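Local atomic coordinates of 3-phosphoshikimate 1-carboxyvinyltransferase (Streptomyces sviceus, PDB entry 7M0O), a protein that probably catalyses the transfer of the enolpyruvyl group of phosphoenolpyruvate to the 5-hydroxyl of shikimate-3-phosphate on the way to chorismate. Residues Lys8-Arg13 and Val184-Ala189; Phe230-Leu235 and Glu399-Leu404; Gly253-Val258 and Asp273-Arg278; Arg262-Glu267 and Pro298-Ile303. One frame throughout, in Å; residues are numbered along the deposited sequence.

Contact 1. Residues Lys8-Arg13 and Val184-Ala189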
loop_
_atom_site.group_PDB
_atom_site.type_symbol
_atom_site.label_atom_id
_atom_site.label_comp_id
_atom_site.label_asym_id
_atom_site.label_seq_id
_atom_site.Cartn_x
_atom_site.Cartn_y
_atom_site.Cartn_z
ATOM N N LYS A 8 -1.583 4.101 -1.097
ATOM C CA LYS A 8 -2.957 3.814 -1.514
ATOM C C LYS A 8 -3.686 2.970 -0.474
ATOM O O LYS A 8 -4.830 3.273 -0.100
ATOM C CB LYS A 8 -2.952 3.121 -2.874
ATOM C CG LYS A 8 -4.275 2.435 -3.224
ATOM C CD LYS A 8 -5.421 3.434 -3.335
ATOM C CE LYS A 8 -6.727 2.737 -3.753
ATOM N NZ LYS A 8 -7.202 1.756 -2.732
ATOM N N SER A 9 -3.057 1.891 -0.008
ATOM C CA SER A 9 -3.763 1.008 0.916
ATOM C C SER A 9 -3.960 1.662 2.280
ATOM O O SER A 9 -4.959 1.394 2.956
ATOM C CB SER A 9 -3.025 -0.324 1.063
ATOM O OG SER A 9 -1.752 -0.149 1.638
ATOM N N ILE A 10 -3.034 2.520 2.709
ATOM C CA ILE A 10 -3.253 3.229 3.965
ATOM C C ILE A 10 -4.363 4.270 3.800
ATOM O O ILE A 10 -5.210 4.433 4.687
ATOM C CB ILE A 10 -1.941 3.842 4.477
ATOM C CG1 ILE A 10 -1.012 2.716 4.946
ATOM C CG2 ILE A 10 -2.229 4.840 5.618
ATOM C CD1 ILE A 10 0.404 3.157 5.325
ATOM N N THR A 11 -4.410 4.955 2.654
ATOM C CA THR A 11 -5.472 5.934 2.440
ATOM C C THR A 11 -6.838 5.258 2.489
ATOM O O THR A 11 -7.785 5.788 3.087
ATOM C CB THR A 11 -5.270 6.679 1.104
ATOM O OG1 THR A 11 -4.030 7.418 1.124
ATOM C CG2 THR A 11 -6.418 7.658 0.856
ATOM N N ALA A 12 -6.929 4.052 1.931
ATOM C CA ALA A 12 -8.197 3.323 1.879
ATOM C C ALA A 12 -8.705 2.986 3.273
ATOM O O ALA A 12 -9.869 3.252 3.604
ATOM C CB ALA A 12 -8.013 2.044 1.061
ATOM N N ARG A 13 -7.856 2.347 4.087
ATOM C CA ARG A 13 -8.229 2.063 5.472
ATOM C C ARG A 13 -8.598 3.342 6.221
ATOM O O ARG A 13 -9.565 3.359 6.993
ATOM C CB ARG A 13 -7.085 1.356 6.203
ATOM C CG ARG A 13 -6.626 -0.003 5.653
ATOM C CD ARG A 13 -5.410 -0.399 6.483
ATOM N NE ARG A 13 -4.742 -1.651 6.133
ATOM C CZ ARG A 13 -3.744 -1.765 5.258
ATOM N NH1 ARG A 13 -3.293 -0.709 4.583
ATOM N NH2 ARG A 13 -3.194 -2.949 5.054
ATOM N N VAL A 184 -1.959 -7.194 7.472
ATOM C CA VAL A 184 -2.827 -7.225 8.642
ATOM C C VAL A 184 -2.233 -6.403 9.787
ATOM O O VAL A 184 -2.976 -5.752 10.529
ATOM C CB VAL A 184 -3.139 -8.678 9.061
ATOM C CG1 VAL A 184 -3.471 -9.527 7.839
ATOM C CG2 VAL A 184 -2.005 -9.288 9.873
ATOM N N GLU A 185 -0.901 -6.373 9.942
ATOM C CA GLU A 185 -0.361 -5.594 11.055
ATOM C C GLU A 185 -0.587 -4.099 10.854
ATOM O O GLU A 185 -0.787 -3.374 11.836
ATOM C CB GLU A 185 1.130 -5.868 11.259
ATOM C CG GLU A 185 1.690 -5.319 12.588
ATOM C CD GLU A 185 0.648 -5.216 13.708
ATOM O OE1 GLU A 185 0.384 -4.086 14.188
ATOM O OE2 GLU A 185 0.116 -6.269 14.136
ATOM N N ILE A 186 -0.554 -3.624 9.605
ATOM C CA ILE A 186 -0.869 -2.221 9.330
ATOM C C ILE A 186 -2.323 -1.918 9.684
ATOM O O ILE A 186 -2.625 -0.865 10.268
ATOM C CB ILE A 186 -0.561 -1.880 7.860
ATOM C CG1 ILE A 186 0.947 -1.988 7.612
ATOM C CG2 ILE A 186 -1.091 -0.477 7.475
ATOM C CD1 ILE A 186 1.293 -1.928 6.156
ATOM N N THR A 187 -3.246 -2.826 9.341
ATOM C CA THR A 187 -4.648 -2.591 9.682
ATOM C C THR A 187 -4.827 -2.498 11.194
ATOM O O THR A 187 -5.528 -1.609 11.693
ATOM C CB THR A 187 -5.544 -3.689 9.112
ATOM O OG1 THR A 187 -5.441 -3.731 7.684
ATOM C CG2 THR A 187 -7.006 -3.438 9.495
ATOM N N LEU A 188 -4.167 -3.382 11.946
ATOM C CA LEU A 188 -4.343 -3.358 13.392
ATOM C C LEU A 188 -3.746 -2.097 14.006
ATOM O O LEU A 188 -4.320 -1.528 14.939
ATOM C CB LEU A 188 -3.736 -4.610 14.021
ATOM C CG LEU A 188 -4.339 -5.939 13.560
ATOM C CD1 LEU A 188 -3.834 -7.086 14.419
ATOM C CD2 LEU A 188 -5.855 -5.902 13.587
ATOM N N ALA A 189 -2.600 -1.638 13.493
ATOM C CA ALA A 189 -2.001 -0.423 14.030
ATOM C C ALA A 189 -2.876 0.798 13.757
ATOM O O ALA A 189 -2.967 1.707 14.595
ATOM C CB ALA A 189 -0.604 -0.224 13.446
#
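Helix segments 8-13 and 184-189, which meet through Arg13, Ile10, Ile186 and Thr187, approach to 10.8 Å between axes at a crossing angle of -39°. With the CA atoms of Arg13 and Thr187 7.2 Å apart, the arginine fills much of the gap. Its CG stands anti to the carbonyl carbon (chi1 -61°) and the chain runs extended to NE, which carries the guanidinium across to the other helix. There Arg13 NE gives Thr187 OG1 a hydrogen bond of 2.7 Å, nearly straight at 166° and in the guanidinium plane. Ile186 lies over one face of the same group, its CG2 3.6 Å from Arg13 NH1, and the same methyl meets Ile10 CG1 at 4.1 Å. Arg13 NH1 makes a weak bond to Ser9 OG, while Tyr183, on the opposing helix 182-193, makes a cation-pi contact with Arg13. Thr187 OG1 is also hydrogen-bonded to Thr158 OG1 of helix 155-163. Replacing Arg13 by a leucine would probably leave Thr187 OG1 without its NE partner and Ile186 CG2 without the flat group it covers. Gripped at an edge and covered on a face, the guanidinium is held in orientation beside Ser9, consistent with the predicted role of both residues in binding shikimate-3-phosphate.

Contact 2. Residues Phe230-Leu235 and Glu399-Leu404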
loop_
_atom_site.group_PDB
_atom_site.type_symbol
_atom_site.label_atom_id
_atom_site.label_comp_id
_atom_site.label_asym_id
_atom_site.label_seq_id
_atom_site.Cartn_x
_atom_site.Cartn_y
_atom_site.Cartn_z
ATOM N N PHE A 230 15.403 7.771 -2.008
ATOM C CA PHE A 230 16.438 7.567 -0.999
ATOM C C PHE A 230 17.717 6.991 -1.623
ATOM O O PHE A 230 18.826 7.417 -1.284
ATOM C CB PHE A 230 15.927 6.630 0.101
ATOM C CG PHE A 230 14.908 7.236 1.053
ATOM C CD1 PHE A 230 14.992 8.550 1.490
ATOM C CD2 PHE A 230 13.892 6.448 1.549
ATOM C CE1 PHE A 230 14.045 9.061 2.398
ATOM C CE2 PHE A 230 12.954 6.944 2.460
ATOM C CZ PHE A 230 13.036 8.247 2.880
ATOM N N ALA A 231 17.582 5.994 -2.512
ATOM C CA ALA A 231 18.748 5.386 -3.164
ATOM C C ALA A 231 19.509 6.385 -4.031
ATOM O O ALA A 231 20.751 6.385 -4.048
ATOM C CB ALA A 231 18.312 4.195 -4.017
ATOM N N ALA A 232 18.787 7.213 -4.783
ATOM C CA ALA A 232 19.433 8.249 -5.592
ATOM C C ALA A 232 20.304 9.160 -4.728
ATOM O O ALA A 232 21.426 9.524 -5.117
ATOM C CB ALA A 232 18.366 9.066 -6.330
ATOM N N ALA A 233 19.821 9.511 -3.529
ATOM C CA ALA A 233 20.614 10.365 -2.651
ATOM C C ALA A 233 21.847 9.634 -2.133
ATOM O O ALA A 233 22.934 10.212 -2.072
ATOM C CB ALA A 233 19.755 10.866 -1.489
ATOM N N ALA A 234 21.704 8.362 -1.757
ATOM C CA ALA A 234 22.838 7.614 -1.207
ATOM C C ALA A 234 23.938 7.440 -2.247
ATOM O O ALA A 234 25.133 7.399 -1.908
ATOM C CB ALA A 234 22.362 6.247 -0.709
ATOM N N LEU A 235 23.552 7.402 -3.516
ATOM C CA LEU A 235 24.479 7.192 -4.615
ATOM C C LEU A 235 25.227 8.460 -4.996
ATOM O O LEU A 235 26.278 8.375 -5.639
ATOM C CB LEU A 235 23.694 6.677 -5.815
ATOM C CG LEU A 235 24.402 6.436 -7.134
ATOM C CD1 LEU A 235 25.405 5.310 -6.925
ATOM C CD2 LEU A 235 23.353 6.092 -8.153
ATOM N N GLU A 399 8.017 12.036 -13.991
ATOM C CA GLU A 399 8.090 13.472 -13.740
ATOM C C GLU A 399 8.833 13.758 -12.441
ATOM O O GLU A 399 9.753 14.586 -12.406
ATOM C CB GLU A 399 6.683 14.069 -13.697
ATOM C CG GLU A 399 5.912 13.872 -14.978
ATOM C CD GLU A 399 4.403 13.793 -14.766
ATOM O OE1 GLU A 399 3.915 14.138 -13.667
ATOM O OE2 GLU A 399 3.709 13.389 -15.717
ATOM N N ALA A 400 8.458 13.051 -11.372
ATOM C CA ALA A 400 9.094 13.244 -10.070
ATOM C C ALA A 400 10.582 12.933 -10.121
ATOM O O ALA A 400 11.388 13.639 -9.511
ATOM C CB ALA A 400 8.422 12.367 -9.017
ATOM N N PHE A 401 10.965 11.865 -10.823
ATOM C CA PHE A 401 12.374 11.501 -10.867
ATOM C C PHE A 401 13.158 12.486 -11.721
ATOM O O PHE A 401 14.304 12.818 -11.394
ATOM C CB PHE A 401 12.538 10.065 -11.385
ATOM C CG PHE A 401 13.863 9.446 -11.016
ATOM C CD1 PHE A 401 14.091 8.998 -9.724
ATOM C CD2 PHE A 401 14.887 9.338 -11.952
ATOM C CE1 PHE A 401 15.307 8.432 -9.368
ATOM C CE2 PHE A 401 16.110 8.775 -11.605
ATOM C CZ PHE A 401 16.322 8.325 -10.315
ATOM N N ALA A 402 12.544 12.989 -12.796
ATOM C CA ALA A 402 13.185 14.032 -13.582
ATOM C C ALA A 402 13.471 15.260 -12.726
ATOM O O ALA A 402 14.535 15.879 -12.850
ATOM C CB ALA A 402 12.306 14.393 -14.781
ATOM N N GLU A 403 12.533 15.614 -11.842
ATOM C CA GLU A 403 12.709 16.751 -10.943
ATOM C C GLU A 403 13.838 16.501 -9.952
ATOM O O GLU A 403 14.637 17.405 -9.673
ATOM C CB GLU A 403 11.405 17.032 -10.207
ATOM C CG GLU A 403 11.440 18.248 -9.302
ATOM C CD GLU A 403 10.093 18.546 -8.655
ATOM O OE1 GLU A 403 9.347 17.598 -8.329
ATOM O OE2 GLU A 403 9.771 19.740 -8.481
ATOM N N LEU A 404 13.921 15.277 -9.416
ATOM C CA LEU A 404 15.045 14.933 -8.551
ATOM C C LEU A 404 16.367 15.083 -9.298
ATOM O O LEU A 404 17.341 15.630 -8.761
ATOM C CB LEU A 404 14.860 13.509 -8.009
ATOM C CG LEU A 404 16.002 12.966 -7.132
ATOM C CD1 LEU A 404 16.052 13.690 -5.813
ATOM C CD2 LEU A 404 15.834 11.481 -6.918
#
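Ala232 and Leu404 make the tightest apolar touch between helix segments 230-235 and 399-404, with Ala232 CB 3.5 Å from Leu404 CD2. The leucine reaches over because its CG lies anti to the backbone N (chi1 177°), and the second torsion then turns the CD2 branch onto the alanine methyl. Both CB atoms point toward the opposing helix, and the CA atoms of this pair are 8.5 Å apart, a gap that the longer leucine spans to reach the alanine methyl.

The aromatic part is looser. Phe401 CE1 lies 4.4 Å from Ala232 CB, the methyl approaching the ring obliquely. Ala232 CB is thus met by two residues one helical turn apart, Phe401 and Leu404, and no hydrogen bond crosses between the segments. Only 80 Å² is buried in all, which marks a touch of two helices through a few carbon atoms.

The ring of Phe401 meets that of Phe397 with planes at about 20°, and Ala232 also packs on Leu377. Strand 240-244 lies next to both helices, Val241 touching Ala233 and Leu404, while Phe230 and Ala233 rest on Val277 of strand 274-278, placing helix 223-235 against the antiparallel sheet that holds both strands.

Contact 3. Residues Gly253-Val258 and Asp273-Arg278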
loop_
_atom_site.group_PDB
_atom_site.type_symbol
_atom_site.label_atom_id
_atom_site.label_comp_id
_atom_site.label_asym_id
_atom_site.label_seq_id
_atom_site.Cartn_x
_atom_site.Cartn_y
_atom_site.Cartn_z
ATOM N N GLY A 253 7.016 -1.457 6.407
ATOM C CA GLY A 253 8.318 -2.091 6.581
ATOM C C GLY A 253 9.379 -1.655 5.578
ATOM O O GLY A 253 10.583 -1.728 5.869
ATOM N N ASP A 254 8.968 -1.188 4.397
ATOM C CA ASP A 254 9.996 -0.876 3.406
ATOM C C ASP A 254 10.793 0.373 3.749
ATOM O O ASP A 254 11.814 0.613 3.092
ATOM C CB ASP A 254 9.391 -0.721 2.009
ATOM C CG ASP A 254 9.096 -2.059 1.349
ATOM O OD1 ASP A 254 9.392 -3.121 1.954
ATOM O OD2 ASP A 254 8.538 -2.048 0.237
ATOM N N LEU A 255 10.359 1.178 4.735
ATOM C CA LEU A 255 11.257 2.214 5.254
ATOM C C LEU A 255 12.569 1.609 5.745
ATOM O O LEU A 255 13.605 2.277 5.710
ATOM C CB LEU A 255 10.587 3.020 6.380
ATOM C CG LEU A 255 11.402 4.248 6.833
ATOM C CD1 LEU A 255 11.646 5.197 5.663
ATOM C CD2 LEU A 255 10.708 5.020 7.937
ATOM N N GLY A 256 12.560 0.347 6.179
ATOM C CA GLY A 256 13.794 -0.324 6.582
ATOM C C GLY A 256 14.863 -0.393 5.499
ATOM O O GLY A 256 16.018 -0.723 5.804
ATOM N N PHE A 257 14.516 -0.099 4.248
ATOM C CA PHE A 257 15.533 -0.002 3.219
ATOM C C PHE A 257 16.600 1.027 3.593
ATOM O O PHE A 257 17.775 0.860 3.248
ATOM C CB PHE A 257 14.872 0.321 1.872
ATOM C CG PHE A 257 15.848 0.495 0.730
ATOM C CD1 PHE A 257 16.524 -0.600 0.203
ATOM C CD2 PHE A 257 16.071 1.750 0.169
ATOM C CE1 PHE A 257 17.398 -0.454 -0.853
ATOM C CE2 PHE A 257 16.944 1.917 -0.878
ATOM C CZ PHE A 257 17.629 0.817 -1.396
ATOM N N VAL A 258 16.231 2.095 4.316
ATOM C CA VAL A 258 17.242 3.122 4.584
ATOM C C VAL A 258 18.284 2.640 5.586
ATOM O O VAL A 258 19.395 3.178 5.615
ATOM C CB VAL A 258 16.634 4.461 5.059
ATOM C CG1 VAL A 258 15.624 4.997 4.057
ATOM C CG2 VAL A 258 16.023 4.348 6.462
ATOM N N ASP A 273 9.125 12.607 12.399
ATOM C CA ASP A 273 8.110 12.931 11.404
ATOM C C ASP A 273 8.663 12.986 9.984
ATOM O O ASP A 273 7.951 13.438 9.077
ATOM C CB ASP A 273 7.435 14.275 11.721
ATOM C CG ASP A 273 6.794 14.312 13.102
ATOM O OD1 ASP A 273 6.006 13.397 13.422
ATOM O OD2 ASP A 273 7.080 15.264 13.868
ATOM N N ALA A 274 9.903 12.555 9.769
ATOM C CA ALA A 274 10.536 12.699 8.457
ATOM C C ALA A 274 11.836 11.912 8.476
ATOM O O ALA A 274 12.412 11.686 9.537
ATOM C CB ALA A 274 10.822 14.164 8.110
ATOM N N THR A 275 12.308 11.528 7.278
ATOM C CA THR A 275 13.550 10.775 7.110
ATOM C C THR A 275 14.408 11.456 6.064
ATOM O O THR A 275 13.934 11.726 4.959
ATOM C CB THR A 275 13.286 9.318 6.677
ATOM O OG1 THR A 275 12.699 8.609 7.768
ATOM C CG2 THR A 275 14.598 8.587 6.319
ATOM N N THR A 276 15.681 11.689 6.395
ATOM C CA THR A 276 16.627 12.318 5.481
ATOM C C THR A 276 17.753 11.342 5.159
ATOM O O THR A 276 18.331 10.745 6.072
ATOM C CB THR A 276 17.210 13.598 6.099
ATOM O OG1 THR A 276 16.147 14.513 6.417
ATOM C CG2 THR A 276 18.168 14.259 5.121
ATOM N N VAL A 277 18.067 11.177 3.867
ATOM C CA VAL A 277 19.226 10.403 3.426
ATOM C C VAL A 277 20.172 11.349 2.697
ATOM O O VAL A 277 19.736 12.137 1.858
ATOM C CB VAL A 277 18.811 9.228 2.523
ATOM C CG1 VAL A 277 20.043 8.573 1.909
ATOM C CG2 VAL A 277 18.025 8.215 3.353
ATOM N N ARG A 278 21.458 11.295 3.043
ATOM C CA ARG A 278 22.467 12.142 2.415
ATOM C C ARG A 278 23.606 11.265 1.916
ATOM O O ARG A 278 24.162 10.479 2.687
ATOM C CB ARG A 278 23.000 13.194 3.400
ATOM C CG ARG A 278 24.027 14.138 2.794
ATOM C CD ARG A 278 24.544 15.148 3.829
ATOM N NE ARG A 278 23.461 15.955 4.375
ATOM C CZ ARG A 278 22.933 15.784 5.581
ATOM N NH1 ARG A 278 23.386 14.823 6.382
ATOM N NH2 ARG A 278 21.942 16.572 5.983
#
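Val258 and Val277 meet methyl to methyl, CG1 of the first 4.1 Å from CG2 of the second, and the same Val258 CG1 stands 4.4 Å from Thr275 CG2. One branch of the helix residue therefore serves two neighbours on the same face of strand 274-278. A turn earlier, Leu255 slides past Thr275 in the opposite direction; its CG is anti to the backbone N (chi1 -172°), which, with chi2, sets both Leu255 CD1 and CD2 4.1 Å from Thr275 OG1. That hydroxyl is hydrogen-bonded to Leu246 O, so its polar demand is met while the leucine methyls rest against it.

In the next shell Phe230 of helix 223-235 touches Val258, Thr275 and Val277, and Val268 and Val270 of strand 267-270 pack on Val258 as well. The strand is held in its antiparallel sheet by backbone bonds such as Thr275 with Val243 and Val277 with Val241. Leu255 belongs to a short 3-10 turn leading into helix 257-263, and Val258 N bonds back to Leu255 O at 3.0 Å. Largely apolar packing thus joins the first part of helix 257-263, and the turn before it, to one face of the sheet, the buried hydroxyl being answered by a backbone carbonyl.

Contact 4. Residues Arg262-Glu267 and Pro298-Ile303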
loop_
_atom_site.group_PDB
_atom_site.type_symbol
_atom_site.label_atom_id
_atom_site.label_comp_id
_atom_site.label_asym_id
_atom_site.label_seq_id
_atom_site.Cartn_x
_atom_site.Cartn_y
_atom_site.Cartn_z
ATOM N N ARG A 262 22.305 3.096 5.208
ATOM C CA ARG A 262 23.216 3.527 6.264
ATOM C C ARG A 262 24.394 2.560 6.413
ATOM O O ARG A 262 25.543 2.990 6.576
ATOM C CB ARG A 262 22.457 3.670 7.585
ATOM C CG ARG A 262 23.301 4.347 8.672
ATOM C CD ARG A 262 22.677 4.228 10.055
ATOM N NE ARG A 262 21.506 5.091 10.209
ATOM C CZ ARG A 262 20.264 4.625 10.324
ATOM N NH1 ARG A 262 20.045 3.319 10.293
ATOM N NH2 ARG A 262 19.241 5.453 10.460
ATOM N N ARG A 263 24.129 1.248 6.345
ATOM C CA ARG A 263 25.200 0.247 6.390
ATOM C C ARG A 263 26.180 0.383 5.225
ATOM O O ARG A 263 27.347 -0.030 5.335
ATOM C CB ARG A 263 24.603 -1.166 6.376
ATOM C CG ARG A 263 23.903 -1.634 7.643
ATOM C CD ARG A 263 23.584 -3.131 7.536
ATOM N NE ARG A 263 24.822 -3.896 7.432
ATOM C CZ ARG A 263 24.985 -5.007 6.715
ATOM N NH1 ARG A 263 23.976 -5.548 6.030
ATOM N NH2 ARG A 263 26.168 -5.591 6.708
ATOM N N MET A 264 25.726 0.905 4.087
ATOM C CA MET A 264 26.626 1.197 2.979
ATOM C C MET A 264 27.387 2.503 3.173
ATOM O O MET A 264 28.264 2.818 2.365
ATOM C CB MET A 264 25.836 1.231 1.663
ATOM C CG MET A 264 25.047 -0.050 1.428
ATOM S SD MET A 264 24.158 -0.087 -0.142
ATOM C CE MET A 264 25.498 -0.512 -1.268
ATOM N N GLY A 265 27.052 3.289 4.189
ATOM C CA GLY A 265 27.802 4.497 4.494
ATOM C C GLY A 265 27.094 5.799 4.196
ATOM O O GLY A 265 27.692 6.869 4.396
ATOM N N ALA A 266 25.847 5.753 3.727
ATOM C CA ALA A 266 25.057 6.970 3.600
ATOM C C ALA A 266 24.751 7.524 4.984
ATOM O O ALA A 266 24.742 6.792 5.975
ATOM C CB ALA A 266 23.756 6.689 2.838
ATOM N N GLU A 267 24.517 8.841 5.056
ATOM C CA GLU A 267 24.060 9.484 6.289
ATOM C C GLU A 267 22.535 9.407 6.313
ATOM O O GLU A 267 21.863 9.998 5.461
ATOM C CB GLU A 267 24.544 10.934 6.363
ATOM C CG GLU A 267 25.983 11.083 6.838
ATOM C CD GLU A 267 26.538 12.492 6.648
ATOM O OE1 GLU A 267 25.775 13.405 6.267
ATOM O OE2 GLU A 267 27.753 12.681 6.873
ATOM N N PRO A 298 15.153 -4.887 -5.749
ATOM C CA PRO A 298 15.661 -4.314 -7.007
ATOM C C PRO A 298 16.278 -2.946 -6.812
ATOM O O PRO A 298 17.217 -2.601 -7.538
ATOM C CB PRO A 298 14.421 -4.265 -7.919
ATOM C CG PRO A 298 13.501 -5.380 -7.341
ATOM C CD PRO A 298 13.734 -5.286 -5.852
ATOM N N THR A 299 15.786 -2.166 -5.845
ATOM C CA THR A 299 16.366 -0.852 -5.597
ATOM C C THR A 299 17.834 -0.973 -5.217
ATOM O O THR A 299 18.673 -0.177 -5.664
ATOM C CB THR A 299 15.575 -0.130 -4.501
ATOM O OG1 THR A 299 14.173 -0.269 -4.758
ATOM C CG2 THR A 299 15.938 1.353 -4.484
ATOM N N LEU A 300 18.166 -1.967 -4.376
ATOM C CA LEU A 300 19.563 -2.200 -4.023
ATOM C C LEU A 300 20.349 -2.782 -5.196
ATOM O O LEU A 300 21.498 -2.398 -5.431
ATOM C CB LEU A 300 19.656 -3.133 -2.815
ATOM C CG LEU A 300 21.105 -3.464 -2.402
ATOM C CD1 LEU A 300 21.886 -2.189 -2.118
ATOM C CD2 LEU A 300 21.182 -4.406 -1.188
ATOM N N ALA A 301 19.764 -3.735 -5.916
ATOM C CA ALA A 301 20.476 -4.328 -7.045
ATOM C C ALA A 301 20.918 -3.270 -8.051
ATOM O O ALA A 301 21.992 -3.390 -8.651
ATOM C CB ALA A 301 19.586 -5.371 -7.722
ATOM N N ALA A 302 20.129 -2.213 -8.215
ATOM C CA ALA A 302 20.411 -1.228 -9.251
ATOM C C ALA A 302 21.492 -0.216 -8.864
ATOM O O ALA A 302 22.056 0.418 -9.763
ATOM C CB ALA A 302 19.117 -0.507 -9.641
ATOM N N ILE A 303 21.813 -0.042 -7.574
ATOM C CA ILE A 303 22.945 0.807 -7.172
ATOM C C ILE A 303 24.192 -0.003 -6.855
ATOM O O ILE A 303 25.282 0.582 -6.733
ATOM C CB ILE A 303 22.591 1.725 -5.973
ATOM C CG1 ILE A 303 22.271 0.903 -4.721
ATOM C CG2 ILE A 303 21.433 2.643 -6.348
ATOM C CD1 ILE A 303 22.117 1.736 -3.446
#
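Met264 has more surface buried here than any other residue of segments 262-267 and 298-303, and its sulphur does the touching. Met264 SD lies 3.7 Å from Leu300 CD1, and the terminal CE stays alongside the same methyl at 4.1 Å, so that the thioether drapes across the leucine obliquely. The CA atoms of Met264 and Leu300 are 10.5 Å apart, a distance bridged by the two side chains. The methionine chain leaves the backbone with CG anti to the carbonyl carbon (chi1 -55°), runs straight through chi2 and then bends at chi3 (79°), which keeps CE close to Leu300. A second, looser neighbour is Ile303, whose CD1 stands 4.3 Å from Met264 SD. Leu300 and Ile303 are three residues apart on helix 297-303, and the sulphur is received by the two branches they present.

The methionine lies within a Schellman motif at the C-terminal end of helix 257-263. Gly265 takes a positive phi of 109° there, and its N is bonded to Arg262 O at 2.8 Å; a side chain at those backbone angles would be jammed against the preceding carbonyl oxygen. The turn sends the chain on into strand 267-270, while Met264 is left facing the other helix.

Leu300 also packs on Met290 and Phe257, and Leu261 touches Ile303 from helix 257-263. Behind them, Val374 of helix 366-375 covers Ile303. Met264 itself lies against Leu283, and its backbone is hydrogen-bonded to Arg284.

In the fold
All four contacts are buried, but contact 1 lies nearest the middle, its centre about 8 Å from that of the chain, and is the polar one, where a guanidinium joins two helices beside predicted substrate-binding residues. Contacts 2, 3 and 4 have centres about 16 to 22 Å from that of the chain, on one side of it, and join their segments mainly through apolar touches. They form one neighbourhood: Phe230 of contact 2 reaches Val258 and Val277 of contact 3, and Ala231 meets Thr299 of contact 4. Contacts 3 and 4 share helix 257-263, and a salt bridge links Arg278 to Glu267. Contact 1 touches none of them; its centre is about 19 Å from that of contact 3.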